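Local coordinates for protein FdhC (PDB 5KTC) that transfers a 3-hydroxybutanoyl group from coenzyme A to the 3-amino group of a dTDP-linked 3,6-dideoxygalactose, as a sugar N-acyltransferase of the GNAT superfamily, at residues A[67-70]-A[75-78]; A[80-85]-A[90-95]. All blocks are in the same frame, centred on the assembly; numbering follows the deposited sequence.

Contact 1 of 2, residues A[67-70]-A[75-78]; sequences IIFR and SPIG
Ile68 lies opposite Ile77 and Gly78 across two antiparallel strand ends whose N-to-C directions stand 126° apart. Ile68 N gives a nearly straight bond to Gly78 O (2.8 Å), coming from above the plane of that carbonyl. Ile68 O is gripped twice. Ile77 N donates to Ile68 O at 2.8 Å with an N-H...O angle of 171°, and Gly78 N adds a longer, more bent bond to the same Ile68 O at 3.2 Å. Two residues facing one make a classic beta bulge. Gly78, with no side chain, takes the second position of the bulge. Beyond the bulge, Phe69 pairs with Pro76 in a non-hydrogen-bonded pair, and Arg70 N donates to Ser75 O. The bulge lies in the beta hairpin of strands 63-70 and 75-86, within the GNAT domain, close to the turn.

Phe69 and Pro76 share one face of the sheet. Phe69 CE2 lies 3.9 Å from Pro76 CB, and the same CB also meets CG2 of Ile67. Tyr12 of the edge strand 11-15 meets the Phe69 ring with nearly parallel planes. Ile68 points to the other face, and the side chain of Ile77 crosses it at about a right angle. The chi1 of Ile77, 56°, sets CG1 between its backbone N and carbonyl carbon, where it meets Ile68 CG2 at 3.7 Å and also lies close to Ile68 O. Leu99, which binds coenzyme A, touches both isoleucines. CG of Arg70 passes 3.4 Å from Ser75 OG, and its CD runs past Ile77 CG2. The Arg70 side chain bends at chi3, and its guanidinium forms a salt bridge with Asp72 and a hydrogen bond to His102 O. Ser75 OG is held by Asp73 in the turn.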
loop_
_atom_site.group_PDB
_atom_site.type_symbol
_atom_site.label_atom_id
_atom_site.label_comp_id
_atom_site.label_asym_id
_atom_site.label_seq_id
_atom_site.Cartn_x
_atom_site.Cartn_y
_atom_site.Cartn_z
ATOM N N ILE A 67 7.533 3.129 -3.945
ATOM C CA ILE A 67 8.150 3.745 -2.782
ATOM C C ILE A 67 7.169 4.834 -2.289
ATOM O O ILE A 67 6.594 5.533 -3.119
ATOM C CB ILE A 67 9.492 4.414 -3.100
ATOM C CG1 ILE A 67 10.436 3.434 -3.784
ATOM C CG2 ILE A 67 10.085 5.008 -1.847
ATOM C CD1 ILE A 67 10.789 2.194 -2.972
ATOM N N ILE A 68 7.004 4.878 -0.972
ATOM C CA ILE A 68 6.226 5.874 -0.292
ATOM C C ILE A 68 7.213 6.946 0.169
ATOM O O ILE A 68 8.224 6.607 0.814
ATOM C CB ILE A 68 5.469 5.318 0.913
ATOM C CG1 ILE A 68 4.573 4.110 0.548
ATOM C CG2 ILE A 68 4.644 6.450 1.533
ATOM C CD1 ILE A 68 3.965 3.412 1.762
ATOM N N PHE A 69 6.904 8.212 -0.107
ATOM C CA PHE A 69 7.772 9.358 0.223
ATOM C C PHE A 69 7.030 10.313 1.130
ATOM O O PHE A 69 5.835 10.421 1.000
ATOM C CB PHE A 69 8.171 10.145 -1.034
ATOM C CG PHE A 69 9.309 9.544 -1.785
ATOM C CD1 PHE A 69 9.073 8.568 -2.799
ATOM C CD2 PHE A 69 10.626 9.944 -1.489
ATOM C CE1 PHE A 69 10.156 8.011 -3.487
ATOM C CE2 PHE A 69 11.684 9.372 -2.170
ATOM C CZ PHE A 69 11.447 8.410 -3.166
ATOM N N ARG A 70 7.753 10.981 2.026
ATOM C CA ARG A 70 7.196 12.150 2.699
ATOM C C ARG A 70 7.424 13.424 1.859
ATOM O O ARG A 70 8.522 13.687 1.327
ATOM C CB ARG A 70 7.562 12.233 4.157
ATOM C CG ARG A 70 8.951 12.549 4.498
ATOM C CD ARG A 70 9.149 12.478 5.982
ATOM N NE ARG A 70 8.593 13.687 6.604
ATOM C CZ ARG A 70 8.271 13.804 7.878
ATOM N NH1 ARG A 70 8.339 12.763 8.695
ATOM N NH2 ARG A 70 7.799 14.973 8.323
ATOM N N SER A 75 11.826 12.493 1.192
ATOM C CA SER A 75 12.612 11.413 1.705
ATOM C C SER A 75 11.742 10.144 1.748
ATOM O O SER A 75 10.536 10.239 2.036
ATOM C CB SER A 75 13.180 11.773 3.084
ATOM O OG SER A 75 12.237 11.709 4.127
ATOM N N PRO A 76 12.358 8.970 1.520
ATOM C CA PRO A 76 11.612 7.726 1.413
ATOM C C PRO A 76 11.273 7.203 2.771
ATOM O O PRO A 76 12.107 7.251 3.677
ATOM C CB PRO A 76 12.576 6.819 0.676
ATOM C CG PRO A 76 13.927 7.268 1.111
ATOM C CD PRO A 76 13.792 8.760 1.210
ATOM N N ILE A 77 10.005 6.806 2.955
ATOM C CA ILE A 77 9.514 6.332 4.255
ATOM C C ILE A 77 8.876 4.929 4.177
ATOM O O ILE A 77 8.505 4.403 5.180
ATOM C CB ILE A 77 8.512 7.314 4.860
ATOM C CG1 ILE A 77 7.319 7.590 3.887
ATOM C CG2 ILE A 77 9.201 8.666 5.179
ATOM C CD1 ILE A 77 6.175 8.294 4.606
ATOM N N GLY A 78 8.793 4.316 2.989
ATOM C CA GLY A 78 8.290 2.956 2.933
ATOM C C GLY A 78 7.962 2.406 1.571
ATOM O O GLY A 78 8.413 2.943 0.551
#

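Contact 2 of 2, residues A[80-85]-A[90-95]; sequences VRLYDF and KSFCWG. With FUH ([[(2~{R},3~{S},5~{R})-5-[5-methyl-2,4-bis(oxidanylidene)pyrimidin-1-yl]-3-oxidanyl-oxolan-2-yl]methoxy-oxidanyl-phosphoryl] [(2~{R},3~{R},4~{S},5~{R},6~{R})-6-methyl-3,5-bis(oxidanyl)-4-[[(3~{R})-3-oxidanylbutanoyl]amino]oxan-2-yl] hydrogen phosphate), chain C.
Tyr83 and Cys93 meet where the hairpin touches the sugar product. Cys93 CB sits over the centre of one face of the Tyr83 ring, 4.1 Å from the ring centroid, a CH-pi contact. Arg81 NH2 lies over the opposite face, so the ring is sandwiched between them, which limits its rotation. Its hydroxyl bonds to O5 of the sugar (Tyr83 OH to FUH O5, 2.8 Å). Arg81 NH2 donates a hydrogen bond to FUH O10 on a phosphate at 2.9 Å, with that oxygen in the plane of the guanidinium. Gly95 CA passes 3.1 Å from FUH O1, the acyl carbonyl oxygen; Gly95, with no side chain, lets the product come this close. Trp94 offers one ring face to C4, the terminal methyl of the acyl group, 3.4 Å above its plane. Val80 CG2 meets the edge of that indole, 3.4 Å from Trp94 CE3.

The backbone fixes these positions. Arg81 and Gly95 exchange two hydrogen bonds, and Tyr83 and Cys93 exchange two more. With chi1 at 76°, Trp94 CG is tucked in over its own main chain, and the ring lies against the acyl tail; Tyr116 of helix 107-122 bonds its NE1. Glu63 salt-bridges Arg81 NH1, while Arg81 NE is hydrogen-bonded to Ser96 OG. Toward the turn, Leu82 CD2 packs on Phe92 CD2 at 3.8 Å, and a water links Asp84 O to Ser91 OG. The charge of Arg81 probably offsets that of the diphosphate, while Trp94 gives the acyl tail an apolar surface.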
loop_
_atom_site.group_PDB
_atom_site.type_symbol
_atom_site.label_atom_id
_atom_site.label_comp_id
_atom_site.label_asym_id
_atom_site.label_seq_id
_atom_site.Cartn_x
_atom_site.Cartn_y
_atom_site.Cartn_z
ATOM N N VAL A 80 4.880 -0.016 -0.833
ATOM C CA VAL A 80 3.575 -0.687 -0.923
ATOM C C VAL A 80 3.415 -1.253 -2.295
ATOM O O VAL A 80 4.019 -0.731 -3.252
ATOM C CB VAL A 80 2.392 0.255 -0.521
ATOM C CG1 VAL A 80 2.170 1.335 -1.587
ATOM C CG2 VAL A 80 1.118 -0.547 -0.246
ATOM N N ARG A 81 2.636 -2.302 -2.402
ATOM C CA ARG A 81 2.526 -3.051 -3.712
ATOM C C ARG A 81 1.139 -3.541 -4.008
ATOM O O ARG A 81 0.450 -4.019 -3.114
ATOM C CB ARG A 81 3.467 -4.246 -3.654
ATOM C CG ARG A 81 3.763 -4.980 -4.950
ATOM C CD ARG A 81 5.030 -5.861 -4.839
ATOM N NE ARG A 81 4.850 -6.893 -3.838
ATOM C CZ ARG A 81 4.717 -8.230 -3.963
ATOM N NH1 ARG A 81 4.829 -8.906 -5.103
ATOM N NH2 ARG A 81 4.503 -8.910 -2.852
ATOM N N LEU A 82 0.758 -3.460 -5.295
ATOM C CA LEU A 82 -0.395 -4.084 -5.876
ATOM C C LEU A 82 0.038 -5.205 -6.785
ATOM O O LEU A 82 0.925 -5.032 -7.599
ATOM C CB LEU A 82 -1.217 -3.137 -6.730
ATOM C CG LEU A 82 -1.941 -2.056 -5.939
ATOM C CD1 LEU A 82 -0.962 -1.049 -5.345
ATOM C CD2 LEU A 82 -2.897 -1.401 -6.875
ATOM N N TYR A 83 -0.551 -6.375 -6.600
ATOM C CA TYR A 83 -0.026 -7.597 -7.239
ATOM C C TYR A 83 -1.141 -8.679 -7.301
ATOM O O TYR A 83 -2.227 -8.565 -6.687
ATOM C CB TYR A 83 1.269 -8.051 -6.461
ATOM C CG TYR A 83 1.047 -8.569 -5.036
ATOM C CD1 TYR A 83 0.787 -7.715 -3.991
ATOM C CD2 TYR A 83 1.135 -9.973 -4.726
ATOM C CE1 TYR A 83 0.603 -8.197 -2.701
ATOM C CE2 TYR A 83 0.986 -10.457 -3.434
ATOM C CZ TYR A 83 0.687 -9.582 -2.409
ATOM O OH TYR A 83 0.561 -10.002 -1.100
ATOM N N ASP A 84 -0.873 -9.727 -8.089
ATOM C CA ASP A 84 -1.671 -10.938 -8.124
ATOM C C ASP A 84 -3.112 -10.665 -8.505
ATOM O O ASP A 84 -4.029 -10.777 -7.680
ATOM C CB ASP A 84 -1.589 -11.643 -6.764
ATOM C CG ASP A 84 -2.121 -13.090 -6.787
ATOM O OD1 ASP A 84 -2.315 -13.641 -7.890
ATOM O OD2 ASP A 84 -2.262 -13.658 -5.672
ATOM N N PHE A 85 -3.259 -10.236 -9.755
ATOM C CA PHE A 85 -4.520 -9.785 -10.345
ATOM C C PHE A 85 -5.366 -10.941 -10.902
ATOM O O PHE A 85 -4.819 -11.808 -11.566
ATOM C CB PHE A 85 -4.185 -8.847 -11.499
ATOM C CG PHE A 85 -3.362 -7.606 -11.105
ATOM C CD1 PHE A 85 -3.225 -7.191 -9.795
ATOM C CD2 PHE A 85 -2.788 -6.855 -12.070
ATOM C CE1 PHE A 85 -2.511 -6.028 -9.477
ATOM C CE2 PHE A 85 -2.070 -5.695 -11.792
ATOM C CZ PHE A 85 -1.912 -5.290 -10.482
ATOM N N LYS A 90 -13.129 -8.658 -10.943
ATOM C CA LYS A 90 -11.802 -8.212 -11.229
ATOM C C LYS A 90 -11.149 -7.865 -9.858
ATOM O O LYS A 90 -11.677 -7.026 -9.139
ATOM C CB LYS A 90 -11.884 -7.029 -12.157
ATOM C CG LYS A 90 -10.669 -6.894 -13.034
ATOM C CD LYS A 90 -11.028 -6.054 -14.257
ATOM C CE LYS A 90 -9.785 -5.665 -15.009
ATOM N NZ LYS A 90 -8.898 -4.792 -14.180
ATOM N N SER A 91 -10.079 -8.561 -9.483
ATOM C CA SER A 91 -9.512 -8.400 -8.132
ATOM C C SER A 91 -8.029 -8.159 -8.146
ATOM O O SER A 91 -7.284 -8.647 -9.050
ATOM C CB SER A 91 -9.864 -9.585 -7.228
ATOM O OG SER A 91 -9.164 -10.714 -7.654
ATOM N N PHE A 92 -7.563 -7.347 -7.192
ATOM C CA PHE A 92 -6.124 -7.158 -7.015
ATOM C C PHE A 92 -5.791 -7.445 -5.572
ATOM O O PHE A 92 -6.611 -7.249 -4.739
ATOM C CB PHE A 92 -5.625 -5.742 -7.411
ATOM C CG PHE A 92 -6.069 -4.637 -6.495
ATOM C CD1 PHE A 92 -7.336 -4.061 -6.610
ATOM C CD2 PHE A 92 -5.217 -4.140 -5.522
ATOM C CE1 PHE A 92 -7.746 -3.050 -5.759
ATOM C CE2 PHE A 92 -5.642 -3.127 -4.671
ATOM C CZ PHE A 92 -6.890 -2.564 -4.811
ATOM N N CYS A 93 -4.593 -7.959 -5.326
ATOM C CA CYS A 93 -4.040 -7.997 -3.977
ATOM C C CYS A 93 -3.171 -6.742 -3.694
ATOM O O CYS A 93 -2.599 -6.140 -4.608
ATOM C CB CYS A 93 -3.183 -9.254 -3.752
ATOM S SG CYS A 93 -4.154 -10.802 -4.014
ATOM N N TRP A 94 -3.034 -6.403 -2.421
ATOM C CA TRP A 94 -2.046 -5.424 -2.033
ATOM C C TRP A 94 -1.397 -5.815 -0.711
ATOM O O TRP A 94 -1.894 -6.668 0.053
ATOM C CB TRP A 94 -2.595 -3.997 -1.985
ATOM C CG TRP A 94 -3.447 -3.571 -0.840
ATOM C CD1 TRP A 94 -4.768 -3.824 -0.649
ATOM C CD2 TRP A 94 -3.037 -2.714 0.245
ATOM N NE1 TRP A 94 -5.201 -3.187 0.508
ATOM C CE2 TRP A 94 -4.168 -2.461 1.035
ATOM C CE3 TRP A 94 -1.821 -2.113 0.595
ATOM C CZ2 TRP A 94 -4.120 -1.638 2.184
ATOM C CZ3 TRP A 94 -1.780 -1.267 1.729
ATOM C CH2 TRP A 94 -2.915 -1.054 2.509
ATOM N N GLY A 95 -0.262 -5.209 -0.498
ATOM C CA GLY A 95 0.578 -5.556 0.627
ATOM C C GLY A 95 1.979 -5.045 0.435
ATOM O O GLY A 95 2.183 -3.919 -0.077
HETATM O O1 FUH C . 1.247 -6.175 3.559
HETATM C C1 FUH C . 0.332 -6.989 3.605
HETATM C C2 FUH C . -1.108 -6.599 3.548
HETATM C C3 FUH C . -1.339 -5.180 4.000
HETATM O O2 FUH C . -1.598 -5.114 5.425
HETATM C C4 FUH C . -2.556 -4.598 3.327
HETATM N N1 FUH C . 0.567 -8.360 3.675
HETATM C C5 FUH C . 1.906 -8.892 3.400
HETATM C C6 FUH C . 2.316 -9.947 4.445
HETATM O O3 FUH C . 1.354 -10.914 4.443
HETATM C C7 FUH C . 3.597 -10.674 4.106
HETATM C C8 FUH C . 3.876 -11.924 4.973
HETATM O O4 FUH C . 3.572 -11.125 2.741
HETATM C C9 FUH C . 1.925 -9.515 2.016
HETATM O O5 FUH C . 1.755 -8.533 0.982
HETATM C C10 FUH C . 3.244 -10.126 1.760
HETATM O O6 FUH C . 4.205 -9.083 1.789
HETATM P P1 FUH C . 5.673 -9.287 1.273
HETATM O O7 FUH C . 6.549 -9.930 2.283
HETATM O O8 FUH C . 6.142 -7.866 0.958
HETATM O O9 FUH C . 5.690 -9.950 -0.173
HETATM P P2 FUH C . 5.612 -11.476 -0.651
HETATM O O10 FUH C . 4.543 -11.551 -1.685
HETATM O O11 FUH C . 5.342 -12.312 0.593
HETATM O O12 FUH C . 7.058 -11.616 -1.249
HETATM C C11 FUH C . 7.325 -12.610 -2.242
HETATM C C12 FUH C . 8.776 -13.003 -2.132
HETATM C C13 FUH C . 9.242 -13.268 -0.685
HETATM O O13 FUH C . 10.228 -14.313 -0.620
HETATM C C14 FUH C . 9.961 -11.993 -0.267
HETATM C C15 FUH C . 10.519 -11.525 -1.588
HETATM O O14 FUH C . 9.604 -11.948 -2.631
HETATM N N2 FUH C . 10.598 -10.063 -1.794
HETATM C C16 FUH C . 9.472 -9.300 -1.860
HETATM C C17 FUH C . 9.567 -7.932 -2.121
HETATM C C18 FUH C . 8.343 -7.046 -2.220
HETATM C C19 FUH C . 10.878 -7.386 -2.275
HETATM O O15 FUH C . 11.010 -6.128 -2.570
HETATM N N3 FUH C . 11.970 -8.160 -2.205
HETATM C C20 FUH C . 11.814 -9.475 -2.013
HETATM O O16 FUH C . 12.896 -10.229 -1.919
HETATM O O HOH W 1 -6.816 -11.016 -6.671
#

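In the fold
Contact 1 closes before contact 2 opens along the chain, and strand 75-86 serves both. It pairs with strand 63-70 in contact 1 and with strand 91-99 in contact 2, so three neighbouring strands of the mixed sheet form two successive hairpins. The contact centres are about 20 Å apart, on opposite sides of the centre of the chain. They still touch through Ile68 CD1 and Val80 CB, 4.2 Å apart. Helix 107-122 packs against both. Contact 2 carries part of the sugar pocket. Contact 1 lies at the far end of the shared strand, next to coenzyme A-binding Leu99. The shared strand therefore runs from the neighbourhood of coenzyme A-binding residues to the sugar pocket.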